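Local atomic coordinates of Exo-beta-1,3-glucanase (Streptomyces sp. SirexAA-E, PDB entry 4PEY), a protein that hydrolyses laminarin and laminarioligosaccharides as an exo-beta-1,3-glucanase, cutting from the non-reducing ends to give glucose and laminaribiose. Residues G168-V182 against W185-G199. The protein carries 1 engineered substitution. Sequence-based numbering, arbitrary orientation.
Sequences GPYSQQQWYTRDSSV and WGNGVWNMTFSGVEG. With BGC (beta-D-glucopyranose), chain B; BGC (beta-D-glucopyranose), chain C.
T177 and T193 are joined through backbone N and O across two parallel strands, 174-178 and 191-194, a worked example of how successive coils of a right-handed parallel beta-helix, the fold of GH55 enzymes, stack in register.

The tight part lies inside the coil. W185 is sandwiched: F194 CE2 sits over the centre of one indole face and P169 covers the opposite one, its CG 3.6 Å from W185 CZ2. W185 CG stands anti to the backbone N (chi1 -168°), which carries the indole in toward T177 and brings CH2 to 4.0 Å from W175 CD1. A water joins T177 OG1 to T193 O over one face of the F194 ring, toward its rim. On the other face of the strands Y176 OH and S195 OG share a 2.7 Å hydrogen bond.

Toward solvent the hold is polar and sparser. Beside exposed Y170, the N187 amide reads one backbone unit twice: OD1 accepts from Y170 N at 2.9 Å and ND2 donates to Y170 O at 3.0 Å. An alanine here would remove both bonds and is likely to let the 169-172 turn shift. At the far end, beyond the backbone bonds, a water bridges S181 OG and E198 OE1.

Next to that turn Q173, its CG over the W190 ring face, gives both N-H groups of NE2 to glucose O2 atoms, each at 2.6 Å. W190 N also donates to Q173 O, so the strand pairing probably helps set the amide that grips two linked sugars.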
ATOM      1  N   GLY A 168      -8.629  -9.590  15.270  1.00 14.59           N
ATOM      2  CA  GLY A 168      -9.806  -8.824  15.657  1.00 15.33           C
ATOM      3  C   GLY A 168      -9.792  -7.424  15.070  1.00 13.85           C
ATOM      4  O   GLY A 168      -9.058  -6.558  15.539  1.00 14.45           O
ATOM      5  N   PRO A 169     -10.594  -7.189  14.016  1.00 14.03           N
ATOM      6  CA  PRO A 169     -10.590  -5.835  13.442  1.00 14.06           C
ATOM      7  C   PRO A 169     -11.339  -4.813  14.293  1.00 13.50           C
ATOM      8  O   PRO A 169     -10.966  -3.633  14.281  1.00 13.01           O
ATOM      9  CB  PRO A 169     -11.289  -6.023  12.090  1.00 14.13           C
ATOM     10  CG  PRO A 169     -11.149  -7.512  11.782  1.00 14.81           C
ATOM     11  CD  PRO A 169     -11.247  -8.171  13.134  1.00 15.31           C
ATOM     12  N   TYR A 170     -12.370  -5.265  15.010  1.00 13.84           N
ATOM     13  CA  TYR A 170     -13.265  -4.398  15.781  1.00 12.95           C
ATOM     14  C   TYR A 170     -13.771  -3.226  14.944  1.00 13.55           C
ATOM     15  O   TYR A 170     -14.586  -3.427  14.054  1.00 15.73           O
ATOM     16  CB  TYR A 170     -12.578  -3.920  17.059  1.00 14.19           C
ATOM     17  CG  TYR A 170     -12.214  -5.073  17.980  1.00 16.90           C
ATOM     18  CD1 TYR A 170     -13.179  -5.693  18.769  1.00 18.65           C
ATOM     19  CD2 TYR A 170     -10.912  -5.549  18.050  1.00 16.81           C
ATOM     20  CE1 TYR A 170     -12.855  -6.755  19.604  1.00 21.34           C
ATOM     21  CE2 TYR A 170     -10.579  -6.609  18.875  1.00 20.05           C
ATOM     22  CZ  TYR A 170     -11.553  -7.210  19.652  1.00 22.45           C
ATOM     23  OH  TYR A 170     -11.214  -8.263  20.478  1.00 28.59           O
ATOM     24  N   SER A 171     -13.287  -2.013  15.211  1.00 12.58           N
ATOM     25  CA  SER A 171     -13.781  -0.825  14.507  1.00 14.34           C
ATOM     26  C   SER A 171     -13.206  -0.566  13.103  1.00 13.75           C
ATOM     27  O   SER A 171     -13.693   0.320  12.392  1.00 14.60           O
ATOM     28  CB  SER A 171     -13.529   0.410  15.371  1.00 15.03           C
ATOM     29  OG  SER A 171     -12.180   0.447  15.803  1.00 16.36           O
ATOM     30  N   GLN A 172     -12.179  -1.312  12.701  1.00 12.44           N
ATOM     31  CA  GLN A 172     -11.630  -1.174  11.353  1.00 11.24           C
ATOM     32  C   GLN A 172     -12.708  -1.240  10.283  1.00 12.10           C
ATOM     33  O   GLN A 172     -13.468  -2.197  10.237  1.00 12.98           O
ATOM     34  CB  GLN A 172     -10.595  -2.268  11.082  1.00 11.84           C
ATOM     35  CG  GLN A 172      -9.249  -2.048  11.763  1.00 11.77           C
ATOM     36  CD  GLN A 172      -8.433  -0.956  11.091  1.00 11.95           C
ATOM     37  OE1 GLN A 172      -8.838  -0.398  10.069  1.00 12.73           O
ATOM     38  NE2 GLN A 172      -7.285  -0.641  11.667  1.00 12.72           N
ATOM     39  N   GLN A 173     -12.757  -0.235   9.410  1.00 12.71           N
ATOM     40  CA  GLN A 173     -13.768  -0.175   8.353  1.00 12.07           C
ATOM     41  C   GLN A 173     -13.645  -1.326   7.361  1.00 12.11           C
ATOM     42  O   GLN A 173     -14.641  -1.920   6.927  1.00 12.25           O
ATOM     43  CB  GLN A 173     -13.650   1.135   7.581  1.00 13.26           C
ATOM     44  CG  GLN A 173     -13.955   2.380   8.367  1.00 13.54           C
ATOM     45  CD  GLN A 173     -13.451   3.631   7.664  1.00 14.33           C
ATOM     46  OE1 GLN A 173     -13.070   3.605   6.476  1.00 16.68           O
ATOM     47  NE2 GLN A 173     -13.418   4.730   8.398  1.00 14.68           N
ATOM     48  N   GLN A 174     -12.408  -1.606   6.976  1.00 12.10           N
ATOM     49  CA  GLN A 174     -12.138  -2.528   5.893  1.00 11.42           C
ATOM     50  C   GLN A 174     -10.745  -3.108   6.089  1.00 11.49           C
ATOM     51  O   GLN A 174      -9.967  -2.595   6.900  1.00 12.68           O
ATOM     52  CB  GLN A 174     -12.275  -1.827   4.530  1.00 10.09           C
ATOM     53  CG  GLN A 174     -11.194  -0.778   4.202  1.00 10.24           C
ATOM     54  CD  GLN A 174     -11.473   0.608   4.774  1.00 10.99           C
ATOM     55  OE1 GLN A 174     -12.570   1.164   4.619  1.00 12.56           O
ATOM     56  NE2 GLN A 174     -10.464   1.186   5.417  1.00 12.92           N
ATOM     57  N   TRP A 175     -10.430  -4.175   5.362  1.00 12.04           N
ATOM     58  CA  TRP A 175      -9.120  -4.803   5.480  1.00 11.38           C
ATOM     59  C   TRP A 175      -8.889  -5.741   4.319  1.00 11.46           C
ATOM     60  O   TRP A 175      -9.845  -6.336   3.819  1.00 11.72           O
ATOM     61  CB  TRP A 175      -8.997  -5.580   6.803  1.00 12.67           C
ATOM     62  CG  TRP A 175      -7.573  -5.762   7.215  1.00 10.79           C
ATOM     63  CD1 TRP A 175      -6.721  -6.771   6.844  1.00 11.81           C
ATOM     64  CD2 TRP A 175      -6.808  -4.869   8.029  1.00 11.65           C
ATOM     65  NE1 TRP A 175      -5.479  -6.567   7.399  1.00 11.88           N
ATOM     66  CE2 TRP A 175      -5.505  -5.407   8.130  1.00 11.56           C
ATOM     67  CE3 TRP A 175      -7.105  -3.676   8.704  1.00 11.47           C
ATOM     68  CZ2 TRP A 175      -4.494  -4.787   8.878  1.00 10.60           C
ATOM     69  CZ3 TRP A 175      -6.101  -3.059   9.444  1.00 11.28           C
ATOM     70  CH2 TRP A 175      -4.808  -3.617   9.522  1.00 10.71           C
ATOM     71  N   TYR A 176      -7.626  -5.875   3.904  1.00 11.87           N
ATOM     72  CA  TYR A 176      -7.218  -6.894   2.936  1.00 10.61           C
ATOM     73  C   TYR A 176      -6.144  -7.801   3.523  1.00 10.54           C
ATOM     74  O   TYR A 176      -5.139  -7.326   4.051  1.00 11.09           O
ATOM     75  CB  TYR A 176      -6.698  -6.265   1.634  1.00 10.69           C
ATOM     76  CG  TYR A 176      -6.247  -7.293   0.606  1.00 10.16           C
ATOM     77  CD1 TYR A 176      -7.087  -8.338   0.216  1.00 10.26           C
ATOM     78  CD2 TYR A 176      -4.981  -7.223   0.028  1.00 11.50           C
ATOM     79  CE1 TYR A 176      -6.676  -9.274  -0.727  1.00 11.42           C
ATOM     80  CE2 TYR A 176      -4.564  -8.155  -0.920  1.00 10.91           C
ATOM     81  CZ  TYR A 176      -5.414  -9.172  -1.294  1.00 11.01           C
ATOM     82  OH  TYR A 176      -4.987 -10.085  -2.234  1.00 11.62           O
ATOM     83  N   THR A 177      -6.364  -9.106   3.419  1.00  9.79           N
ATOM     84  CA  THR A 177      -5.398 -10.103   3.860  1.00 10.80           C
ATOM     85  C   THR A 177      -5.148 -11.048   2.697  1.00 10.00           C
ATOM     86  O   THR A 177      -6.115 -11.546   2.100  1.00 11.01           O
ATOM     87  CB  THR A 177      -5.922 -10.914   5.079  1.00 10.69           C
ATOM     88  OG1 THR A 177      -6.373 -10.022   6.105  1.00 11.92           O
ATOM     89  CG2 THR A 177      -4.846 -11.858   5.637  1.00 11.08           C
ATOM     90  N   ARG A 178      -3.886 -11.305   2.351  1.00 11.40           N
ATOM     91  CA  ARG A 178      -3.629 -12.340   1.343  1.00 11.72           C
ATOM     92  C   ARG A 178      -2.539 -13.321   1.735  1.00 10.67           C
ATOM     93  O   ARG A 178      -1.606 -12.992   2.475  1.00 10.86           O
ATOM     94  CB  ARG A 178      -3.297 -11.742  -0.029  1.00 16.38           C
ATOM     95  CG  ARG A 178      -1.943 -11.124  -0.173  1.00 15.34           C
ATOM     96  CD  ARG A 178      -1.465 -11.052  -1.657  1.00 13.81           C
ATOM     97  NE  ARG A 178      -0.129 -10.464  -1.673  1.00 11.74           N
ATOM     98  CZ  ARG A 178       0.984 -11.121  -1.346  1.00 10.49           C
ATOM     99  NH1 ARG A 178       0.943 -12.416  -1.043  1.00 12.26           N
ATOM    100  NH2 ARG A 178       2.145 -10.481  -1.323  1.00 11.16           N
ATOM    101  N   ASP A 179      -2.718 -14.549   1.253  1.00 11.33           N
ATOM    102  CA  ASP A 179      -1.690 -15.587   1.273  1.00 11.81           C
ATOM    103  C   ASP A 179      -1.098 -15.734   2.667  1.00 11.91           C
ATOM    104  O   ASP A 179       0.096 -15.544   2.888  1.00 13.38           O
ATOM    105  CB  ASP A 179      -0.635 -15.267   0.214  1.00 12.67           C
ATOM    106  CG  ASP A 179      -1.248 -15.147  -1.170  1.00 13.73           C
ATOM    107  OD1 ASP A 179      -2.346 -15.711  -1.366  1.00 12.23           O
ATOM    108  OD2 ASP A 179      -0.661 -14.489  -2.050  1.00 14.15           O
ATOM    109  N   SER A 180      -1.984 -16.064   3.598  1.00 12.01           N
ATOM    110  CA  SER A 180      -1.689 -16.047   5.024  1.00 11.78           C
ATOM    111  C   SER A 180      -2.420 -17.186   5.719  1.00 11.88           C
ATOM    112  O   SER A 180      -3.160 -17.945   5.089  1.00 12.80           O
ATOM    113  CB  SER A 180      -2.111 -14.703   5.646  1.00 10.85           C
ATOM    114  OG  SER A 180      -1.299 -13.619   5.207  1.00 11.53           O
ATOM    115  N   SER A 181      -2.208 -17.289   7.022  1.00 11.75           N
ATOM    116  CA  SER A 181      -2.909 -18.237   7.871  1.00 13.28           C
ATOM    117  C   SER A 181      -3.384 -17.505   9.120  1.00 14.94           C
ATOM    118  O   SER A 181      -2.603 -16.795   9.748  1.00 14.05           O
ATOM    119  CB  SER A 181      -1.986 -19.402   8.244  1.00 17.05           C
ATOM    120  OG  SER A 181      -2.559 -20.222   9.246  1.00 19.64           O
ATOM    121  N   VAL A 182      -4.661 -17.646   9.466  1.00 14.36           N
ATOM    122  CA  VAL A 182      -5.170 -17.060  10.712  1.00 13.58           C
ATOM    123  C   VAL A 182      -5.900 -18.119  11.542  1.00 13.21           C
ATOM    124  O   VAL A 182      -6.557 -19.014  10.988  1.00 15.33           O
ATOM    125  CB  VAL A 182      -6.122 -15.849  10.453  1.00 13.68           C
ATOM    126  CG1 VAL A 182      -5.394 -14.757   9.683  1.00 14.03           C
ATOM    127  CG2 VAL A 182      -7.408 -16.279   9.737  1.00 13.39           C
ATOM    128  N   TRP A 185     -11.034 -15.120  12.779  1.00 15.70           N
ATOM    129  CA  TRP A 185     -11.298 -13.764  12.325  1.00 14.71           C
ATOM    130  C   TRP A 185     -12.554 -13.255  13.017  1.00 14.87           C
ATOM    131  O   TRP A 185     -13.620 -13.849  12.886  1.00 18.14           O
ATOM    132  CB  TRP A 185     -11.467 -13.715  10.807  1.00 15.56           C
ATOM    133  CG  TRP A 185     -11.450 -12.317  10.300  1.00 15.08           C
ATOM    134  CD1 TRP A 185     -12.506 -11.456  10.221  1.00 14.25           C
ATOM    135  CD2 TRP A 185     -10.307 -11.601   9.819  1.00 13.78           C
ATOM    136  NE1 TRP A 185     -12.089 -10.241   9.722  1.00 14.24           N
ATOM    137  CE2 TRP A 185     -10.745 -10.307   9.461  1.00 14.81           C
ATOM    138  CE3 TRP A 185      -8.957 -11.933   9.645  1.00 13.72           C
ATOM    139  CZ2 TRP A 185      -9.880  -9.341   8.948  1.00 13.07           C
ATOM    140  CZ3 TRP A 185      -8.096 -10.974   9.135  1.00 13.57           C
ATOM    141  CH2 TRP A 185      -8.560  -9.695   8.791  1.00 12.96           C
ATOM    142  N   GLY A 186     -12.428 -12.145  13.738  1.00 14.97           N
ATOM    143  CA  GLY A 186     -13.448 -11.740  14.696  1.00 15.83           C
ATOM    144  C   GLY A 186     -14.717 -11.101  14.156  1.00 17.13           C
ATOM    145  O   GLY A 186     -15.821 -11.388  14.637  1.00 17.80           O
ATOM    146  N   ASN A 187     -14.572 -10.213  13.180  1.00 15.55           N
ATOM    147  CA  ASN A 187     -15.726  -9.481  12.659  1.00 15.26           C
ATOM    148  C   ASN A 187     -15.411  -8.761  11.357  1.00 15.05           C
ATOM    149  O   ASN A 187     -14.243  -8.634  10.967  1.00 16.18           O
ATOM    150  CB  ASN A 187     -16.233  -8.470  13.700  1.00 15.07           C
ATOM    151  CG  ASN A 187     -15.274  -7.303  13.908  1.00 15.37           C
ATOM    152  OD1 ASN A 187     -14.195  -7.462  14.480  1.00 16.86           O
ATOM    153  ND2 ASN A 187     -15.675  -6.118  13.455  1.00 16.85           N
ATOM    154  N   GLY A 188     -16.463  -8.303  10.681  1.00 14.54           N
ATOM    155  CA  GLY A 188     -16.320  -7.448   9.514  1.00 14.72           C
ATOM    156  C   GLY A 188     -17.203  -6.229   9.689  1.00 17.26           C
ATOM    157  O   GLY A 188     -18.276  -6.323  10.276  1.00 22.41           O
ATOM    158  N   VAL A 189     -16.753  -5.083   9.189  1.00 14.29           N
ATOM    159  CA  VAL A 189     -17.499  -3.836   9.327  1.00 14.08           C
ATOM    160  C   VAL A 189     -18.102  -3.439   7.975  1.00 14.60           C
ATOM    161  O   VAL A 189     -19.307  -3.617   7.777  1.00 15.99           O
ATOM    162  CB  VAL A 189     -16.602  -2.726   9.911  1.00 15.01           C
ATOM    163  CG1 VAL A 189     -17.345  -1.392   9.986  1.00 15.31           C
ATOM    164  CG2 VAL A 189     -16.131  -3.152  11.301  1.00 16.93           C
ATOM    165  N   TRP A 190     -17.282  -2.947   7.040  1.00 13.60           N
ATOM    166  CA  TRP A 190     -17.788  -2.628   5.695  1.00 12.58           C
ATOM    167  C   TRP A 190     -17.254  -3.542   4.590  1.00 12.72           C
ATOM    168  O   TRP A 190     -17.984  -3.857   3.647  1.00 13.48           O
ATOM    169  CB  TRP A 190     -17.463  -1.181   5.302  1.00 13.81           C
ATOM    170  CG  TRP A 190     -18.078  -0.129   6.184  1.00 12.62           C
ATOM    171  CD1 TRP A 190     -19.113  -0.278   7.064  1.00 14.41           C
ATOM    172  CD2 TRP A 190     -17.651   1.229   6.289  1.00 13.07           C
ATOM    173  NE1 TRP A 190     -19.365   0.916   7.701  1.00 15.70           N
ATOM    174  CE2 TRP A 190     -18.484   1.860   7.238  1.00 14.86           C
ATOM    175  CE3 TRP A 190     -16.660   1.981   5.652  1.00 12.33           C
ATOM    176  CZ2 TRP A 190     -18.338   3.200   7.586  1.00 14.31           C
ATOM    177  CZ3 TRP A 190     -16.517   3.311   5.992  1.00 13.24           C
ATOM    178  CH2 TRP A 190     -17.354   3.910   6.952  1.00 13.82           C
ATOM    179  N   ASN A 191     -15.989  -3.954   4.687  1.00 12.55           N
ATOM    180  CA  ASN A 191     -15.372  -4.699   3.589  1.00 12.02           C
ATOM    181  C   ASN A 191     -14.112  -5.418   4.025  1.00 11.60           C
ATOM    182  O   ASN A 191     -13.024  -4.845   3.964  1.00 11.60           O
ATOM    183  CB  ASN A 191     -15.046  -3.756   2.419  1.00 13.36           C
ATOM    184  CG  ASN A 191     -14.244  -4.436   1.308  1.00 11.50           C
ATOM    185  OD1 ASN A 191     -14.280  -5.656   1.151  1.00 13.16           O
ATOM    186  ND2 ASN A 191     -13.498  -3.637   0.544  1.00 13.02           N
ATOM    187  N   MET A 192     -14.234  -6.639   4.483  1.00 13.38           N
ATOM    188  CA  MET A 192     -13.098  -7.477   4.765  1.00 12.40           C
ATOM    189  C   MET A 192     -12.890  -8.504   3.660  1.00 10.50           C
ATOM    190  O   MET A 192     -13.723  -9.347   3.430  1.00 12.89           O
ATOM    191  CB  MET A 192     -13.258  -8.184   6.121  1.00 15.96           C
ATOM    192  CG  MET A 192     -12.964  -7.376   7.380  1.00 24.94           C
ATOM    193  SD  MET A 192     -13.648  -5.679   7.485  1.00 26.85           S
ATOM    194  CE  MET A 192     -12.879  -5.117   9.001  1.00 22.24           C
ATOM    195  N   THR A 193     -11.795  -8.357   2.946  1.00 12.05           N
ATOM    196  CA  THR A 193     -11.502  -9.195   1.791  1.00 12.21           C
ATOM    197  C   THR A 193     -10.281 -10.090   2.058  1.00 11.06           C
ATOM    198  O   THR A 193      -9.297  -9.668   2.691  1.00 11.29           O
ATOM    199  CB  THR A 193     -11.277  -8.320   0.522  1.00 12.72           C
ATOM    200  OG1 THR A 193     -12.495  -7.644   0.194  1.00 12.16           O
ATOM    201  CG2 THR A 193     -10.833  -9.150  -0.682  1.00 13.18           C
ATOM    202  N   PHE A 194     -10.371 -11.331   1.583  1.00 11.04           N
ATOM    203  CA  PHE A 194      -9.352 -12.361   1.780  1.00 11.78           C
ATOM    204  C   PHE A 194      -9.054 -13.042   0.450  1.00 11.86           C
ATOM    205  O   PHE A 194      -9.986 -13.416  -0.266  1.00 12.49           O
ATOM    206  CB  PHE A 194      -9.837 -13.422   2.777  1.00 11.08           C
ATOM    207  CG  PHE A 194     -10.428 -12.857   4.041  1.00 11.94           C
ATOM    208  CD1 PHE A 194     -11.764 -12.470   4.090  1.00 12.98           C
ATOM    209  CD2 PHE A 194      -9.654 -12.722   5.187  1.00 12.68           C
ATOM    210  CE1 PHE A 194     -12.310 -11.946   5.253  1.00 12.54           C
ATOM    211  CE2 PHE A 194     -10.201 -12.202   6.362  1.00 13.07           C
ATOM    212  CZ  PHE A 194     -11.526 -11.812   6.395  1.00 12.75           C
ATOM    213  N   SER A 195      -7.782 -13.234   0.111  1.00 11.67           N
ATOM    214  CA  SER A 195      -7.457 -14.167  -0.977  1.00 10.90           C
ATOM    215  C   SER A 195      -6.310 -15.069  -0.531  1.00 11.99           C
ATOM    216  O   SER A 195      -5.299 -14.590  -0.044  1.00 12.85           O
ATOM    217  CB  SER A 195      -7.120 -13.442  -2.295  1.00 11.24           C
ATOM    218  OG  SER A 195      -5.960 -12.625  -2.207  1.00 11.44           O
ATOM    219  N   GLY A 196      -6.491 -16.381  -0.668  1.00 11.14           N
ATOM    220  CA  GLY A 196      -5.467 -17.330  -0.262  1.00 11.62           C
ATOM    221  C   GLY A 196      -5.197 -17.367   1.233  1.00 11.25           C
ATOM    222  O   GLY A 196      -4.075 -17.627   1.661  1.00 12.25           O
ATOM    223  N   VAL A 197      -6.222 -17.109   2.043  1.00 11.26           N
ATOM    224  CA  VAL A 197      -6.032 -17.074   3.488  1.00 11.38           C
ATOM    225  C   VAL A 197      -6.606 -18.323   4.147  1.00 13.13           C
ATOM    226  O   VAL A 197      -7.822 -18.530   4.176  1.00 13.41           O
ATOM    227  CB  VAL A 197      -6.674 -15.811   4.107  1.00 12.40           C
ATOM    228  CG1 VAL A 197      -6.503 -15.805   5.631  1.00 13.17           C
ATOM    229  CG2 VAL A 197      -6.063 -14.559   3.478  1.00 12.70           C
ATOM    230  N   GLU A 198      -5.717 -19.166   4.665  1.00 13.38           N
ATOM    231  CA  GLU A 198      -6.130 -20.322   5.443  1.00 13.26           C
ATOM    232  C   GLU A 198      -6.752 -19.817   6.738  1.00 13.34           C
ATOM    233  O   GLU A 198      -6.154 -19.004   7.446  1.00 14.73           O
ATOM    234  CB  GLU A 198      -4.937 -21.240   5.711  1.00 14.41           C
ATOM    235  CG  GLU A 198      -4.324 -21.780   4.423  1.00 15.76           C
ATOM    236  CD  GLU A 198      -2.939 -22.380   4.601  1.00 19.19           C
ATOM    237  OE1 GLU A 198      -2.337 -22.217   5.682  1.00 20.64           O
ATOM    238  OE2 GLU A 198      -2.446 -23.013   3.645  1.00 22.21           O
ATOM    239  N   GLY A 199      -7.968 -20.260   7.025  1.00 13.87           N
ATOM    240  CA  GLY A 199      -8.663 -19.821   8.221  1.00 14.22           C
ATOM    241  C   GLY A 199      -9.575 -18.624   8.007  1.00 14.38           C
ATOM    242  O   GLY A 199     -10.235 -18.182   8.950  1.00 16.54           O
TER
HETATM  243  C2  BGC B   1     -15.819   5.674  10.409  1.00 17.03           C
HETATM  244  C3  BGC B   1     -15.716   7.173  10.152  1.00 15.62           C
HETATM  245  C4  BGC B   1     -17.102   7.780   9.983  1.00 16.95           C
HETATM  246  C5  BGC B   1     -17.948   7.402  11.192  1.00 17.34           C
HETATM  247  C6  BGC B   1     -19.354   7.975  11.082  1.00 23.74           C
HETATM  248  C1  BGC B   1     -16.792   5.386  11.549  1.00 18.38           C
HETATM  249  O1  BGC B   1     -16.979   3.990  11.651  1.00 23.88           O
HETATM  250  O2  BGC B   1     -14.545   5.151  10.715  1.00 17.66           O
HETATM  251  O3  BGC B   1     -14.920   7.350   8.917  1.00 15.58           O
HETATM  252  O4  BGC B   1     -17.000   9.188   9.875  1.00 19.72           O
HETATM  253  O5  BGC B   1     -18.032   5.998  11.258  1.00 20.16           O
HETATM  254  O6  BGC B   1     -20.049   7.698  12.285  1.00 26.43           O
HETATM  255  C2  BGC C   2     -12.970   8.043   7.759  1.00 14.67           C
HETATM  256  C3  BGC C   2     -12.045   9.211   7.442  1.00 15.44           C
HETATM  257  C4  BGC C   2     -12.867  10.470   7.213  1.00 17.08           C
HETATM  258  C5  BGC C   2     -13.774  10.706   8.408  1.00 17.39           C
HETATM  259  C6  BGC C   2     -14.609  11.962   8.198  1.00 22.19           C
HETATM  260  C1  BGC C   2     -13.964   8.389   8.861  1.00 14.53           C
HETATM  261  O2  BGC C   2     -12.183   6.954   8.194  1.00 15.22           O
HETATM  262  O3  BGC C   2     -11.346   8.812   6.243  0.51 17.62           O
HETATM  263  O4  BGC C   2     -11.992  11.561   6.998  1.00 19.33           O
HETATM  264  O5  BGC C   2     -14.640   9.594   8.556  1.00 16.42           O
HETATM  265  O6  BGC C   2     -15.397  12.196   9.348  1.00 23.81           O
HETATM  266  O   HOH W   1      -8.999  -9.167   5.510  1.00 13.99           O
HETATM  267  O   HOH W   2      -2.804 -22.612   8.338  1.00 31.74           O